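Local coordinates for endo-b-1,4-glucanase (Nasutitermes takasagoensis, PDB 1KS8), which probably catalyses the endohydrolysis of beta-1,4-glucosidic linkages in cellulose, lichenin and cereal beta-D-glucans, as a family 9 glycosyl hydrolase, at residues A[12-16]-A[418-422]; A[387-393]-A[412-418]. All blocks are in the same frame, centred on the assembly; numbering follows the deposited sequence.

Contact 1. Residues A[12-16]-A[418-422]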
loop_
_atom_site.group_PDB
_atom_site.type_symbol
_atom_site.label_atom_id
_atom_site.label_comp_id
_atom_site.label_asym_id
_atom_site.label_seq_id
_atom_site.Cartn_x
_atom_site.Cartn_y
_atom_site.Cartn_z
ATOM N N SER A 12 9.034 5.785 7.595
ATOM C CA SER A 12 7.941 5.357 6.728
ATOM C C SER A 12 6.605 5.533 7.452
ATOM O O SER A 12 5.603 5.914 6.848
ATOM C CB SER A 12 8.138 3.898 6.306
ATOM O OG SER A 12 7.185 3.517 5.323
ATOM N N LEU A 13 6.590 5.258 8.752
ATOM C CA LEU A 13 5.368 5.432 9.520
ATOM C C LEU A 13 5.002 6.914 9.578
ATOM O O LEU A 13 3.823 7.259 9.631
ATOM C CB LEU A 13 5.536 4.842 10.924
ATOM C CG LEU A 13 5.441 3.311 10.923
ATOM C CD1 LEU A 13 6.003 2.746 12.214
ATOM C CD2 LEU A 13 3.983 2.894 10.723
ATOM N N LEU A 14 6.002 7.795 9.557
ATOM C CA LEU A 14 5.722 9.229 9.563
ATOM C C LEU A 14 5.093 9.612 8.227
ATOM O O LEU A 14 4.262 10.515 8.161
ATOM C CB LEU A 14 7.001 10.043 9.789
ATOM C CG LEU A 14 7.633 9.951 11.182
ATOM C CD1 LEU A 14 8.900 10.788 11.210
ATOM C CD2 LEU A 14 6.657 10.438 12.243
ATOM N N PHE A 15 5.492 8.932 7.157
ATOM C CA PHE A 15 4.898 9.223 5.860
ATOM C C PHE A 15 3.412 8.881 5.925
ATOM O O PHE A 15 2.572 9.655 5.475
ATOM C CB PHE A 15 5.565 8.415 4.739
ATOM C CG PHE A 15 4.800 8.453 3.436
ATOM C CD1 PHE A 15 4.582 9.655 2.768
ATOM C CD2 PHE A 15 4.271 7.285 2.894
ATOM C CE1 PHE A 15 3.843 9.691 1.579
ATOM C CE2 PHE A 15 3.532 7.313 1.707
ATOM C CZ PHE A 15 3.318 8.515 1.051
ATOM N N TYR A 16 3.073 7.724 6.489
ATOM C CA TYR A 16 1.663 7.375 6.574
ATOM C C TYR A 16 0.895 8.366 7.450
ATOM O O TYR A 16 -0.254 8.683 7.159
ATOM C CB TYR A 16 1.493 5.921 7.036
ATOM C CG TYR A 16 1.751 4.942 5.903
ATOM C CD1 TYR A 16 0.902 4.897 4.794
ATOM C CD2 TYR A 16 2.875 4.117 5.903
ATOM C CE1 TYR A 16 1.172 4.060 3.713
ATOM C CE2 TYR A 16 3.153 3.274 4.826
ATOM C CZ TYR A 16 2.300 3.253 3.736
ATOM O OH TYR A 16 2.574 2.430 2.667
ATOM N N ASN A 418 4.896 3.019 -0.493
ATOM C CA ASN A 418 5.566 2.700 0.764
ATOM C C ASN A 418 5.199 1.391 1.446
ATOM O O ASN A 418 5.863 1.008 2.407
ATOM C CB ASN A 418 5.359 3.832 1.777
ATOM C CG ASN A 418 6.424 4.902 1.684
ATOM O OD1 ASN A 418 6.555 5.578 0.665
ATOM N ND2 ASN A 418 7.198 5.058 2.755
ATOM N N ALA A 419 4.171 0.698 0.961
ATOM C CA ALA A 419 3.729 -0.542 1.606
ATOM C C ALA A 419 4.742 -1.680 1.588
ATOM O O ALA A 419 5.180 -2.135 2.646
ATOM C CB ALA A 419 2.405 -1.005 1.000
ATOM N N GLY A 420 5.101 -2.154 0.400
ATOM C CA GLY A 420 6.075 -3.231 0.308
ATOM C C GLY A 420 7.385 -2.807 0.946
ATOM O O GLY A 420 8.028 -3.578 1.656
ATOM N N PHE A 421 7.765 -1.561 0.679
ATOM C CA PHE A 421 8.977 -0.944 1.207
ATOM C C PHE A 421 9.010 -1.025 2.735
ATOM O O PHE A 421 9.982 -1.507 3.321
ATOM C CB PHE A 421 9.011 0.518 0.744
ATOM C CG PHE A 421 10.142 1.332 1.307
ATOM C CD1 PHE A 421 11.462 1.051 0.975
ATOM C CD2 PHE A 421 9.875 2.426 2.125
ATOM C CE1 PHE A 421 12.503 1.855 1.448
ATOM C CE2 PHE A 421 10.903 3.234 2.601
ATOM C CZ PHE A 421 12.219 2.949 2.261
ATOM N N GLN A 422 7.941 -0.568 3.381
ATOM C CA GLN A 422 7.890 -0.592 4.837
ATOM C C GLN A 422 7.936 -2.009 5.397
ATOM O O GLN A 422 8.630 -2.272 6.382
ATOM C CB GLN A 422 6.640 0.128 5.348
ATOM C CG GLN A 422 6.646 0.297 6.864
ATOM C CD GLN A 422 5.536 1.194 7.362
ATOM O OE1 GLN A 422 5.422 2.350 6.953
ATOM N NE2 GLN A 422 4.709 0.667 8.257
#

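Contact 2. Residues A[387-393]-A[412-418]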
loop_
_atom_site.group_PDB
_atom_site.type_symbol
_atom_site.label_atom_id
_atom_site.label_comp_id
_atom_site.label_asym_id
_atom_site.label_seq_id
_atom_site.Cartn_x
_atom_site.Cartn_y
_atom_site.Cartn_z
ATOM N N LEU A 387 8.864 15.676 3.801
ATOM C CA LEU A 387 7.935 14.549 3.832
ATOM C C LEU A 387 8.675 13.286 4.249
ATOM O O LEU A 387 8.832 12.339 3.475
ATOM C CB LEU A 387 7.297 14.372 2.453
ATOM C CG LEU A 387 6.144 13.374 2.342
ATOM C CD1 LEU A 387 5.007 13.770 3.280
ATOM C CD2 LEU A 387 5.654 13.348 0.899
ATOM N N SER A 388 9.117 13.282 5.499
ATOM C CA SER A 388 9.885 12.172 6.040
ATOM C C SER A 388 9.321 10.795 5.728
ATOM O O SER A 388 8.140 10.527 5.968
ATOM C CB SER A 388 10.019 12.332 7.556
ATOM O OG SER A 388 10.555 13.606 7.880
ATOM N N GLY A 389 10.179 9.934 5.183
ATOM C CA GLY A 389 9.800 8.562 4.886
ATOM C C GLY A 389 9.220 8.212 3.531
ATOM O O GLY A 389 9.154 7.032 3.187
ATOM N N ALA A 390 8.805 9.207 2.757
ATOM C CA ALA A 390 8.203 8.940 1.453
ATOM C C ALA A 390 9.168 8.433 0.388
ATOM O O ALA A 390 10.187 9.069 0.106
ATOM C CB ALA A 390 7.496 10.197 0.944
ATOM N N LEU A 391 8.831 7.290 -0.207
ATOM C CA LEU A 391 9.635 6.704 -1.277
ATOM C C LEU A 391 9.111 7.276 -2.599
ATOM O O LEU A 391 7.934 7.102 -2.929
ATOM C CB LEU A 391 9.483 5.178 -1.278
ATOM C CG LEU A 391 10.263 4.406 -2.349
ATOM C CD1 LEU A 391 11.758 4.516 -2.078
ATOM C CD2 LEU A 391 9.835 2.945 -2.341
ATOM N N VAL A 392 9.966 7.969 -3.348
ATOM C CA VAL A 392 9.532 8.549 -4.616
ATOM C C VAL A 392 9.581 7.539 -5.761
ATOM O O VAL A 392 10.053 6.415 -5.591
ATOM C CB VAL A 392 10.394 9.787 -5.011
ATOM C CG1 VAL A 392 10.284 10.864 -3.940
ATOM C CG2 VAL A 392 11.842 9.385 -5.229
ATOM N N GLY A 393 9.078 7.949 -6.924
ATOM C CA GLY A 393 9.096 7.077 -8.086
ATOM C C GLY A 393 10.514 6.599 -8.330
ATOM O O GLY A 393 10.757 5.407 -8.521
ATOM N N GLU A 412 6.675 11.238 -7.850
ATOM C CA GLU A 412 5.389 10.847 -7.294
ATOM C C GLU A 412 5.669 10.102 -5.993
ATOM O O GLU A 412 6.705 9.447 -5.850
ATOM C CB GLU A 412 4.658 9.908 -8.262
ATOM C CG GLU A 412 3.401 9.232 -7.707
ATOM C CD GLU A 412 2.256 10.199 -7.467
ATOM O OE1 GLU A 412 1.138 9.730 -7.159
ATOM O OE2 GLU A 412 2.469 11.424 -7.581
ATOM N N VAL A 413 4.755 10.237 -5.040
ATOM C CA VAL A 413 4.834 9.530 -3.769
ATOM C C VAL A 413 3.413 9.016 -3.598
ATOM O O VAL A 413 2.468 9.646 -4.075
ATOM C CB VAL A 413 5.225 10.459 -2.586
ATOM C CG1 VAL A 413 6.653 10.954 -2.773
ATOM C CG2 VAL A 413 4.266 11.641 -2.488
ATOM N N ALA A 414 3.247 7.873 -2.946
ATOM C CA ALA A 414 1.911 7.319 -2.776
ATOM C C ALA A 414 1.856 6.284 -1.670
ATOM O O ALA A 414 2.865 5.663 -1.337
ATOM C CB ALA A 414 1.441 6.693 -4.089
ATOM N N THR A 415 0.671 6.092 -1.105
ATOM C CA THR A 415 0.520 5.108 -0.049
ATOM C C THR A 415 0.946 3.720 -0.526
ATOM O O THR A 415 1.609 2.991 0.214
ATOM C CB THR A 415 -0.930 5.046 0.468
ATOM O OG1 THR A 415 -1.829 4.884 -0.633
ATOM C CG2 THR A 415 -1.277 6.322 1.218
ATOM N N ASP A 416 0.596 3.342 -1.755
ATOM C CA ASP A 416 1.000 2.013 -2.201
ATOM C C ASP A 416 2.491 1.899 -2.489
ATOM O O ASP A 416 3.031 0.800 -2.517
ATOM C CB ASP A 416 0.158 1.508 -3.397
ATOM C CG ASP A 416 0.312 2.343 -4.660
ATOM O OD1 ASP A 416 1.210 3.199 -4.746
ATOM O OD2 ASP A 416 -0.492 2.112 -5.591
ATOM N N TYR A 417 3.169 3.033 -2.659
ATOM C CA TYR A 417 4.611 3.016 -2.909
ATOM C C TYR A 417 5.375 2.588 -1.656
ATOM O O TYR A 417 6.386 1.895 -1.740
ATOM C CB TYR A 417 5.116 4.408 -3.296
ATOM C CG TYR A 417 4.942 4.815 -4.741
ATOM C CD1 TYR A 417 4.038 4.164 -5.581
ATOM C CD2 TYR A 417 5.650 5.902 -5.253
ATOM C CE1 TYR A 417 3.841 4.596 -6.899
ATOM C CE2 TYR A 417 5.464 6.341 -6.558
ATOM C CZ TYR A 417 4.559 5.689 -7.374
ATOM O OH TYR A 417 4.366 6.147 -8.660
ATOM N N ASN A 418 4.896 3.019 -0.493
ATOM C CA ASN A 418 5.566 2.700 0.764
ATOM C C ASN A 418 5.199 1.391 1.446
ATOM O O ASN A 418 5.863 1.008 2.407
ATOM C CB ASN A 418 5.359 3.832 1.777
ATOM C CG ASN A 418 6.424 4.902 1.684
ATOM O OD1 ASN A 418 6.555 5.578 0.665
ATOM N ND2 ASN A 418 7.198 5.058 2.755
HETATM O O HOH W 1 5.632 7.266 -1.435
#

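Contact 1. Residues A[12-16]-A[418-422]
Ser-12 and Tyr-16 face Asn-418 and Gln-422 across two helices of the (alpha/alpha)6 barrel, 5-18 near the N terminus and 415-430 near the C terminus. The axes of the two short helical segments run roughly antiparallel, 153° apart and 10.8 Å at closest approach, and a chain of polar side chains runs across the buried interface. OG of Ser-12, held anti to its own backbone N (chi1 -172°), reaches between the two amides. It accepts a nearly straight bond from ND2 of Asn-418 at 3.0 Å, lying almost exactly in that amide's plane; ND2 also donates to Gly-389 O. It donates to a lone pair of Gln-422 OE1, 2.7 Å from OG, so the hydroxyl relays between the amides in one direction. The extended Gln-422 chain ends with OE1 at the edge of the Tyr-16 ring, in its plane and 3.2 Å from CE2, while the amide is turned steeply to the ring. Gln-422 NE2 is hydrogen-bonded to Tyr-83 OH and lies 3.4 Å from CD2 of Leu-13, which comes in crosswise. The Tyr-16 ring and Asn-418 amide pass alongside one another, pointing opposite ways, their planes almost perpendicular. Tyr-16 OH is hydrogen-bonded to Thr-415 O. Phe-15 sits obliquely against the Asn-418 amide, ring CD2 3.4 Å from the asparagine CG.

Contact 2. Residues A[387-393]-A[412-418]
Asn-418 reaches from near the N-terminal end of helix 415-430 of the (alpha/alpha)6 barrel to the loop 387-393, where a type II beta turn from Leu-387 to Ala-390 leads into an irregular run. Its CB points across the line to the loop; CG makes the approach, 3.8 Å from Gly-389 O, and the two amide atoms complete it. OD1 accepts from Leu-391 N at 3.0 Å, in the carbonyl plane and on a lone pair, and also touches Leu-391 CB. ND2 gives one N-H to Gly-389 O at 2.8 Å, approaching from above that carbonyl's plane, and the other to Ser-12 OG. A lysine in place of Asn-418 would probably leave Leu-391 N without its acceptor and the nearby water without its OD1 partner. That water lies 2.8 Å from OD1, accepts from Ala-414 N and is within bonding range of Leu-391 O. Leu-391 O also lies at the edge of the Tyr-417 ring, in its plane, while Ala-414 CB lies over one face of the ring, toward its rim. Val-413 carries the apolar side: CG1, anti to the carbonyl carbon (chi1 -67°), meets Ala-390 CB and Val-392 CG1, which leaves CG2 turned to Leu-387 CD2, tip to tip. Glu-412, a predicted active-site residue, is tied to the loop through its backbone: its O accepts a weak bond from Gly-393 N at 3.0 Å and takes a CA-H...O contact from Val-392 CA, 3.2 Å away.

How the contacts relate
From the N terminus, the chain enters helix 5-18, which carries the first half of contact 1, and returns to it only some 400 residues later at helix 415-430, so contact 1 closes a loop round most of the (alpha/alpha)6 barrel. Contact 2 is nested within that loop, closing a short excursion from 387-393 through helix 408-411 to 412-418; the predicted active-site Asp-403 lies on this excursion. Both contacts use helix 415-430 and share Asn-418, with centres about 7 Å apart. Phe-15 bridges them directly, its CD1 packing 3.5 Å from Ala-390 CB. Together they join the N-terminal helix, the C-terminal helix and the loop 387-393.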